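Local atomic coordinates of glutathione S-transferase (Ceriporiopsis subvermispora, PDB entry 6J3F), a protein that binds glutathione and probably uses it to attack electrophilic substrates, perhaps including ethers of the kind cleaved by LigE-type enzymes. Residues 7-12 / 22-27; 15-20 / 218-223; 42-47 / 140-145. One frame throughout, in Å; residues are numbered along the deposited sequence.

How the contacts relate
Contact 1 lies within the thioredoxin-like N-terminal domain, while contacts 2 and 3 tie that domain to the helical C-terminal one at two separate places. Their centres lie about 11 Å (1 and 2), 13 Å (1 and 3) and 16 Å (2 and 3) apart. D9 O and V43 N, 2.8 Å apart in a probable hydrogen bond, connect contacts 1 and 3; G12 N and K18 O, 3.0 Å apart, do likewise for contacts 1 and 2. W20 CH2 packs 3.3 Å from Y45 OH, joining contacts 2 and 3. The glutamyl part of glutathione meets N23 and K26 in contact 1, its cysteinyl part I10, and its glycyl carboxylate Y45 in contact 3; the side chain of W20 in contact 2 is about 5 Å from the bound glutathione (nearest atoms).

Contact 1 (7-12 / 22-27); sequences FYDIPG and PNTWKT. With GSH (glutathione), chain C; EDO (1,2-ethanediol), chain H.
T24 turns its side chain from helix 22-34 onto D9 and F7 of strand 5-9. T24 CB lies 3.8 Å from F7 CZ and also borders the D9 carboxylate. At the polar tip, T24 OG1 donates to D9 OD1 at 2.6 Å, reaching that oxygen from well above the carboxylate plane (44° out of it). The methyl branch, T24 CG2, lies 3.4 Å from D9 OD1. D9 OD1 has a second donor, I10 N at 2.7 Å, which comes from the anti side, tilted out of the carboxylate plane, while OD2 pairs with R28, so both oxygens are engaged in this buried spot.

Strand and helix are the first two elements of the beta-alpha-beta unit of the thioredoxin fold; the axes of strand 7-9 and helix 22-27 approach to 9.2 Å and run nearly antiparallel, at 158°.

With CG anti to the backbone N (chi1 169°), the F7 ring reaches across to the helix. F7 CZ comes edge-on to T24 O at 3.4 Å, and CE1 meets the methyl T27 CG2. N23 and K26 of the same helix serve glutathione: K26 NZ donates to N23 OD1 in the carbonyl plane, and also to glutathione O12, in the alpha-carboxylate of the gamma-glutamyl residue, at 3.1 Å. K26 NZ is also hydrogen-bonded to S86, another glutathione-binding residue.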
# COMPACT_ATOMS: atom_id res chain seq x y z
N PHE A 7 8.03 18.32 -21.43
CA PHE A 7 7.49 17.98 -20.13
C PHE A 7 6.45 19.03 -19.76
O PHE A 7 6.78 20.21 -19.63
CB PHE A 7 8.63 17.91 -19.11
CG PHE A 7 8.19 17.83 -17.69
CD1 PHE A 7 7.32 16.83 -17.27
CD2 PHE A 7 8.67 18.73 -16.75
CE1 PHE A 7 6.92 16.74 -15.95
CE2 PHE A 7 8.28 18.65 -15.43
CZ PHE A 7 7.40 17.66 -15.03
N TYR A 8 5.20 18.60 -19.61
CA TYR A 8 4.08 19.50 -19.37
C TYR A 8 3.84 19.63 -17.87
O TYR A 8 3.62 18.62 -17.19
CB TYR A 8 2.83 18.99 -20.10
CG TYR A 8 3.03 18.96 -21.60
CD1 TYR A 8 3.85 18.01 -22.20
CD2 TYR A 8 2.41 19.89 -22.42
CE1 TYR A 8 4.05 17.99 -23.59
CE2 TYR A 8 2.57 19.86 -23.80
CZ TYR A 8 3.41 18.94 -24.38
OH TYR A 8 3.58 18.95 -25.74
N ASP A 9 3.89 20.87 -17.37
CA ASP A 9 3.84 21.19 -15.94
C ASP A 9 2.80 22.29 -15.73
O ASP A 9 2.34 22.91 -16.69
CB ASP A 9 5.23 21.64 -15.42
CG ASP A 9 5.46 21.37 -13.91
OD1 ASP A 9 4.49 21.26 -13.13
OD2 ASP A 9 6.63 21.30 -13.48
N ILE A 10 2.44 22.51 -14.47
CA ILE A 10 1.50 23.55 -14.06
C ILE A 10 2.28 24.63 -13.32
O ILE A 10 2.89 24.35 -12.28
CB ILE A 10 0.39 22.98 -13.16
CG1 ILE A 10 -0.23 21.74 -13.79
CG2 ILE A 10 -0.64 24.05 -12.89
CD1 ILE A 10 -1.33 21.12 -12.95
N PRO A 11 2.27 25.88 -13.79
CA PRO A 11 3.00 26.94 -13.09
C PRO A 11 2.26 27.43 -11.85
O PRO A 11 1.02 27.45 -11.80
CB PRO A 11 3.07 28.05 -14.14
CG PRO A 11 1.74 27.91 -14.82
CD PRO A 11 1.53 26.40 -14.94
N GLY A 12 3.04 27.86 -10.86
CA GLY A 12 2.51 28.49 -9.67
C GLY A 12 3.47 29.56 -9.19
O GLY A 12 4.53 29.78 -9.78
N PRO A 22 2.98 18.37 -6.73
CA PRO A 22 3.52 17.11 -6.21
C PRO A 22 3.67 16.05 -7.29
O PRO A 22 4.67 15.32 -7.31
CB PRO A 22 2.49 16.71 -5.15
CG PRO A 22 1.20 17.33 -5.64
CD PRO A 22 1.63 18.65 -6.19
N ASN A 23 2.69 15.95 -8.21
CA ASN A 23 2.73 14.90 -9.22
C ASN A 23 3.72 15.22 -10.32
O ASN A 23 4.39 14.30 -10.83
CB ASN A 23 1.33 14.66 -9.81
CG ASN A 23 0.42 13.89 -8.85
OD1 ASN A 23 0.66 12.73 -8.53
ND2 ASN A 23 -0.65 14.54 -8.41
N THR A 24 3.86 16.50 -10.71
CA THR A 24 4.85 16.78 -11.74
C THR A 24 6.26 16.78 -11.19
O THR A 24 7.20 16.45 -11.91
CB THR A 24 4.58 18.11 -12.45
OG1 THR A 24 4.83 19.21 -11.56
CG2 THR A 24 3.16 18.14 -12.95
N TRP A 25 6.44 17.14 -9.91
CA TRP A 25 7.77 17.03 -9.34
C TRP A 25 8.25 15.58 -9.35
O TRP A 25 9.44 15.33 -9.56
CB TRP A 25 7.81 17.61 -7.93
CG TRP A 25 8.31 19.01 -7.91
CD1 TRP A 25 7.56 20.15 -7.70
CD2 TRP A 25 9.65 19.45 -8.13
NE1 TRP A 25 8.37 21.26 -7.76
CE2 TRP A 25 9.66 20.86 -8.02
CE3 TRP A 25 10.85 18.79 -8.40
CZ2 TRP A 25 10.82 21.61 -8.18
CZ3 TRP A 25 12.00 19.55 -8.56
CH2 TRP A 25 11.98 20.94 -8.44
N LYS A 26 7.34 14.61 -9.17
CA LYS A 26 7.77 13.22 -9.26
C LYS A 26 8.47 12.97 -10.59
O LYS A 26 9.56 12.39 -10.63
CB LYS A 26 6.59 12.27 -9.08
CG LYS A 26 6.13 12.15 -7.64
CD LYS A 26 5.02 11.14 -7.52
CE LYS A 26 3.73 11.66 -8.13
NZ LYS A 26 2.69 10.61 -8.31
N THR A 27 7.87 13.45 -11.70
CA THR A 27 8.48 13.32 -13.02
C THR A 27 9.64 14.30 -13.21
O THR A 27 10.60 13.97 -13.90
CB THR A 27 7.44 13.53 -14.13
OG1 THR A 27 6.39 12.56 -13.99
CG2 THR A 27 8.06 13.35 -15.52
N1 GSH C . -1.86 9.66 -11.03
CA1 GSH C . -1.42 10.90 -11.63
C1 GSH C . 0.09 10.96 -11.66
O11 GSH C . 0.66 11.51 -12.64
O12 GSH C . 0.73 10.44 -10.71
CB1 GSH C . -2.03 12.08 -10.86
CG1 GSH C . -1.70 13.39 -11.57
CD1 GSH C . -2.52 14.55 -11.06
OE1 GSH C . -3.52 14.38 -10.38
N2 GSH C . -2.07 15.75 -11.43
CA2 GSH C . -2.78 16.98 -11.13
C2 GSH C . -3.65 17.45 -12.27
O2 GSH C . -3.17 17.64 -13.37
CB2 GSH C . -1.78 18.08 -10.78
SG2 GSH C . -1.00 17.80 -9.16
N3 GSH C . -4.95 17.65 -12.02
CA3 GSH C . -5.86 18.13 -13.04
C3 GSH C . -7.18 18.64 -12.50
O31 GSH C . -7.39 18.62 -11.26
O32 GSH C . -8.04 19.06 -13.32
C1 EDO H . -4.77 13.57 -5.68
O1 EDO H . -5.55 12.63 -4.92
C2 EDO H . -3.63 12.88 -6.43
O2 EDO H . -3.10 13.81 -7.37

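Contact 2 (15-20 / 218-223)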
# COMPACT_ATOMS: atom_id res chain seq x y z
N THR A 15 7.30 29.55 -5.66
CA THR A 15 8.73 29.68 -5.86
C THR A 15 8.98 30.48 -7.13
O THR A 15 8.14 30.51 -8.03
CB THR A 15 9.45 28.32 -6.00
OG1 THR A 15 8.91 27.62 -7.13
CG2 THR A 15 9.35 27.47 -4.72
N PRO A 16 10.14 31.13 -7.22
CA PRO A 16 10.54 31.75 -8.50
C PRO A 16 10.46 30.82 -9.69
O PRO A 16 9.95 31.23 -10.75
CB PRO A 16 11.99 32.18 -8.23
CG PRO A 16 12.24 31.96 -6.74
CD PRO A 16 10.93 31.65 -6.10
N ASP A 17 10.94 29.58 -9.57
CA ASP A 17 11.05 28.71 -10.74
C ASP A 17 9.70 28.20 -11.24
O ASP A 17 9.66 27.52 -12.27
CB ASP A 17 11.97 27.52 -10.45
CG ASP A 17 11.50 26.67 -9.28
OD1 ASP A 17 10.32 26.75 -8.87
OD2 ASP A 17 12.31 25.88 -8.77
N LYS A 18 8.61 28.49 -10.52
CA LYS A 18 7.22 28.22 -10.89
C LYS A 18 6.82 26.77 -10.63
O LYS A 18 5.63 26.45 -10.74
CB LYS A 18 6.91 28.58 -12.36
CG LYS A 18 7.13 30.05 -12.69
CD LYS A 18 7.40 30.26 -14.18
CE LYS A 18 6.13 30.16 -15.01
NZ LYS A 18 6.03 31.24 -16.04
N ALA A 19 7.74 25.88 -10.28
CA ALA A 19 7.41 24.47 -10.08
C ALA A 19 6.92 24.23 -8.66
O ALA A 19 7.61 24.55 -7.68
CB ALA A 19 8.61 23.57 -10.38
N TRP A 20 5.73 23.65 -8.54
CA TRP A 20 5.14 23.34 -7.24
C TRP A 20 4.43 22.00 -7.17
O TRP A 20 4.25 21.48 -6.07
CB TRP A 20 4.14 24.42 -6.86
CG TRP A 20 3.02 24.41 -7.83
CD1 TRP A 20 2.97 25.06 -9.03
CD2 TRP A 20 1.80 23.68 -7.72
NE1 TRP A 20 1.79 24.79 -9.67
CE2 TRP A 20 1.04 23.95 -8.88
CE3 TRP A 20 1.26 22.83 -6.75
CZ2 TRP A 20 -0.22 23.39 -9.09
CZ3 TRP A 20 0.01 22.27 -6.96
CH2 TRP A 20 -0.72 22.56 -8.13
N VAL A 218 5.05 20.23 -0.22
CA VAL A 218 4.73 20.80 1.07
C VAL A 218 5.72 21.90 1.42
O VAL A 218 5.34 22.99 1.86
CB VAL A 218 4.67 19.68 2.13
CG1 VAL A 218 4.45 20.26 3.51
CG2 VAL A 218 3.56 18.67 1.79
N LYS A 219 7.02 21.66 1.19
CA LYS A 219 8.01 22.66 1.56
C LYS A 219 7.83 23.93 0.74
O LYS A 219 7.82 25.03 1.30
CB LYS A 219 9.42 22.09 1.38
CG LYS A 219 10.54 23.02 1.84
CD LYS A 219 11.91 22.38 1.61
CE LYS A 219 13.07 23.29 1.99
NZ LYS A 219 14.39 22.66 1.73
N ARG A 220 7.63 23.80 -0.57
CA ARG A 220 7.55 24.99 -1.42
C ARG A 220 6.27 25.78 -1.19
O ARG A 220 6.29 27.02 -1.19
CB ARG A 220 7.68 24.58 -2.88
CG ARG A 220 9.10 24.19 -3.24
CD ARG A 220 9.19 23.50 -4.56
NE ARG A 220 10.58 23.33 -4.95
CZ ARG A 220 11.19 24.07 -5.87
NH1 ARG A 220 10.52 25.02 -6.52
NH2 ARG A 220 12.46 23.86 -6.16
N VAL A 221 5.15 25.10 -0.98
CA VAL A 221 3.85 25.78 -0.93
C VAL A 221 3.51 26.27 0.46
O VAL A 221 2.95 27.37 0.62
CB VAL A 221 2.77 24.85 -1.49
CG1 VAL A 221 1.39 25.43 -1.22
CG2 VAL A 221 2.98 24.65 -2.97
N LEU A 222 3.80 25.50 1.51
CA LEU A 222 3.73 26.08 2.85
C LEU A 222 4.87 27.06 3.08
O LEU A 222 4.71 28.03 3.83
CB LEU A 222 3.74 24.98 3.93
CG LEU A 222 2.50 24.10 3.91
CD1 LEU A 222 2.36 23.28 5.16
CD2 LEU A 222 1.25 24.93 3.69
N GLY A 223 6.02 26.85 2.44
CA GLY A 223 7.13 27.76 2.56
C GLY A 223 8.24 27.21 3.44
O GLY A 223 8.00 26.62 4.50
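The Asx turn at D17, in the loop between strand 5-9 and helix 22-34 of the thioredoxin-like domain, receives R220 from the last turns of helix 206-222, so this is a piece of the interface between the two domains of the glutathione transferase fold. The loop is bent first by a type I beta turn from T15 to K18. D17 then closes the Asx turn, D17 OD1 accepting from A19 N at 3.1 Å; with chi1 at 59°, CG stands between the backbone N and the carbonyl carbon, which lets OD1 turn back to A19 N.

R220 runs extended from CG to NE and presents the edge of its guanidinium group to that carboxylate, the two planes only 5° apart. NH1 does most of the work. R220 NH1 donates to D17 OD1 at 2.9 Å and to D17 OD2 at 3.0 Å, in each case to the syn lone pair, while R220 NH2 adds a weak bond to D17 OD2 at 3.3 Å. A further weak bond goes from NH1 to the backbone oxygen of A19. NH2 has a second charged partner in E251, so the cation is shared by two acids.

With an alanine at D17, R220 NH1 would probably be left without its charged mate and A19 N without its acceptor, and the turn is likely to become less firmly fixed.

T15 lies across the arginine stem, T15 CG2 being 3.6 Å from R220 CG. One residue along the helix, V221 reaches the other end of the loop, where W20 rests against W217 and helix 109-136: V221 CG2 lies 4.1 Å from W20 CB.

Contact 3 (42-47 / 140-145). With GSH (glutathione), chain C; EDO (1,2-ethanediol), chain D.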
# COMPACT_ATOMS: atom_id res chain seq x y z
N TRP A 42 4.52 25.23 -19.72
CA TRP A 42 3.60 25.48 -18.61
C TRP A 42 2.16 25.56 -19.09
O TRP A 42 1.85 26.27 -20.04
CB TRP A 42 3.98 26.77 -17.89
CG TRP A 42 5.40 26.78 -17.42
CD1 TRP A 42 6.46 27.37 -18.05
CD2 TRP A 42 5.92 26.16 -16.23
NE1 TRP A 42 7.61 27.16 -17.32
CE2 TRP A 42 7.30 26.42 -16.20
CE3 TRP A 42 5.35 25.42 -15.19
CZ2 TRP A 42 8.13 25.97 -15.16
CZ3 TRP A 42 6.17 24.97 -14.16
CH2 TRP A 42 7.55 25.25 -14.16
N VAL A 43 1.27 24.85 -18.39
CA VAL A 43 -0.14 24.79 -18.71
C VAL A 43 -0.94 25.10 -17.45
O VAL A 43 -0.70 24.49 -16.40
CB VAL A 43 -0.54 23.40 -19.25
CG1 VAL A 43 -1.96 23.42 -19.72
CG2 VAL A 43 0.43 22.92 -20.32
N GLU A 44 -1.89 26.03 -17.56
CA GLU A 44 -2.82 26.28 -16.47
C GLU A 44 -3.81 25.13 -16.38
O GLU A 44 -4.09 24.45 -17.37
CB GLU A 44 -3.56 27.62 -16.68
CG GLU A 44 -2.66 28.82 -16.98
CD GLU A 44 -1.98 29.39 -15.73
OE1 GLU A 44 -2.41 29.06 -14.60
OE2 GLU A 44 -1.02 30.18 -15.88
N TYR A 45 -4.35 24.92 -15.18
CA TYR A 45 -5.33 23.87 -14.92
C TYR A 45 -6.42 23.83 -15.98
O TYR A 45 -6.58 22.80 -16.63
CB TYR A 45 -5.96 24.03 -13.53
CG TYR A 45 -5.28 23.27 -12.40
CD1 TYR A 45 -4.21 23.82 -11.71
CD2 TYR A 45 -5.74 22.02 -12.00
CE1 TYR A 45 -3.59 23.13 -10.67
CE2 TYR A 45 -5.14 21.32 -10.96
CZ TYR A 45 -4.06 21.88 -10.30
OH TYR A 45 -3.46 21.21 -9.26
N PRO A 46 -7.17 24.92 -16.21
CA PRO A 46 -8.31 24.81 -17.14
C PRO A 46 -7.92 24.41 -18.56
O PRO A 46 -8.81 24.01 -19.33
CB PRO A 46 -8.92 26.21 -17.11
CG PRO A 46 -7.74 27.09 -16.80
CD PRO A 46 -6.95 26.33 -15.82
N ASP A 47 -6.64 24.48 -18.93
CA ASP A 47 -6.16 24.10 -20.26
C ASP A 47 -5.59 22.68 -20.32
O ASP A 47 -5.22 22.22 -21.40
CB ASP A 47 -5.08 25.08 -20.74
CG ASP A 47 -5.50 26.53 -20.64
OD1 ASP A 47 -6.68 26.85 -20.97
OD2 ASP A 47 -4.64 27.36 -20.23
N ASN A 140 -1.95 31.09 -10.54
CA ASN A 140 -2.35 32.18 -11.43
C ASN A 140 -3.87 32.20 -11.57
O ASN A 140 -4.51 31.14 -11.49
CB ASN A 140 -1.71 32.01 -12.81
CG ASN A 140 -0.19 32.06 -12.77
OD1 ASN A 140 0.41 32.77 -11.96
ND2 ASN A 140 0.45 31.30 -13.67
N PRO A 141 -4.47 33.38 -11.79
CA PRO A 141 -5.94 33.50 -11.63
C PRO A 141 -6.77 32.58 -12.51
O PRO A 141 -7.81 32.07 -12.06
CB PRO A 141 -6.20 34.98 -11.95
CG PRO A 141 -4.91 35.67 -11.66
CD PRO A 141 -3.83 34.68 -12.04
N ARG A 142 -6.35 32.34 -13.76
CA ARG A 142 -7.07 31.37 -14.59
C ARG A 142 -7.13 30.00 -13.92
O ARG A 142 -8.16 29.31 -13.97
CB ARG A 142 -6.42 31.29 -15.98
CG ARG A 142 -6.58 32.58 -16.79
CD ARG A 142 -6.61 32.35 -18.30
NE ARG A 142 -7.59 31.34 -18.70
CZ ARG A 142 -7.28 30.19 -19.29
NH1 ARG A 142 -6.01 29.91 -19.57
NH2 ARG A 142 -8.24 29.33 -19.62
N SER A 143 -6.03 29.59 -13.26
CA SER A 143 -6.01 28.31 -12.56
C SER A 143 -6.76 28.36 -11.22
O SER A 143 -7.46 27.41 -10.87
CB SER A 143 -4.57 27.85 -12.34
OG SER A 143 -4.03 27.29 -13.53
N GLU A 144 -6.61 29.46 -10.47
CA GLU A 144 -7.33 29.62 -9.20
C GLU A 144 -8.83 29.47 -9.39
O GLU A 144 -9.52 28.86 -8.56
CB GLU A 144 -7.03 30.98 -8.58
CG GLU A 144 -7.48 31.14 -7.13
CD GLU A 144 -8.98 31.39 -6.94
OE1 GLU A 144 -9.49 31.12 -5.83
OE2 GLU A 144 -9.65 31.87 -7.89
N GLU A 145 -9.38 30.07 -10.46
CA GLU A 145 -10.81 29.94 -10.70
C GLU A 145 -11.19 28.47 -10.84
O GLU A 145 -12.10 27.98 -10.16
CB GLU A 145 -11.22 30.74 -11.95
CG GLU A 145 -12.71 30.65 -12.29
CD GLU A 145 -13.11 29.32 -12.96
OE1 GLU A 145 -14.15 28.73 -12.56
OE2 GLU A 145 -12.36 28.85 -13.87
N1 GSH C . -1.86 9.66 -11.03
CA1 GSH C . -1.42 10.90 -11.63
C1 GSH C . 0.09 10.96 -11.66
O11 GSH C . 0.66 11.51 -12.64
O12 GSH C . 0.73 10.44 -10.71
CB1 GSH C . -2.03 12.08 -10.86
CG1 GSH C . -1.70 13.39 -11.57
CD1 GSH C . -2.52 14.55 -11.06
OE1 GSH C . -3.52 14.38 -10.38
N2 GSH C . -2.07 15.75 -11.43
CA2 GSH C . -2.78 16.98 -11.13
C2 GSH C . -3.65 17.45 -12.27
O2 GSH C . -3.17 17.64 -13.37
CB2 GSH C . -1.78 18.08 -10.78
SG2 GSH C . -1.00 17.80 -9.16
N3 GSH C . -4.95 17.65 -12.02
CA3 GSH C . -5.86 18.13 -13.04
C3 GSH C . -7.18 18.64 -12.50
O31 GSH C . -7.39 18.62 -11.26
O32 GSH C . -8.04 19.06 -13.32
C1 EDO D . -3.11 18.13 -5.77
O1 EDO D . -3.37 16.95 -5.01
C2 EDO D . -3.82 17.99 -7.10
O2 EDO D . -3.37 19.01 -8.00
O HOH W 1 -1.26 28.56 -12.24
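E44 folds back at its second torsion (chi2 -78°), which delivers its carboxylate to N140 and S143 at the start of helix 141-154, while S143 holds OG beside its own backbone N (chi1 -78°) and within range of the loop. S143 OG is used twice: it donates to the anti lone pair of E44 OE1 at 2.6 Å and accepts from Y45 N at 2.9 Å, so the hydroxyl is fixed in rotation. E44 OE2 takes a nearly straight bond from N140 ND2 on its syn lone pair, at 2.9 Å, with the amide turned 53° against the carboxylate. A water donates to E44 OE1 and accepts from N140 N. With these donors and the helix N-terminus beside it, the carboxylate is probably stabilised as the anion.

Farther out, R142 bends at chi3 and grips D47 end-on. R142 NH1 reaches D47 OD2 at 3.0 Å and R142 NH2 reaches D47 OD1 at 3.2 Å, both oxygens lying close to the guanidinium plane. P46 covers one face of that plane, P46 CG lying 3.6 Å from R142 NH2.

On the inner side, the Y45 ring points an edge at S143 OG and another part of its rim at glutathione, where Y45 CE2 lies 3.5 Å from glutathione O31 of the glycyl carboxylate. F147 meets the same ring edge-to-face, and R151 packs against it. The loop after strand 38-42 thus joins the thioredoxin-like domain to helix 141-154 of the C-terminal domain at the glycyl end of the glutathione site, in the cleft between domains characteristic of glutathione transferases.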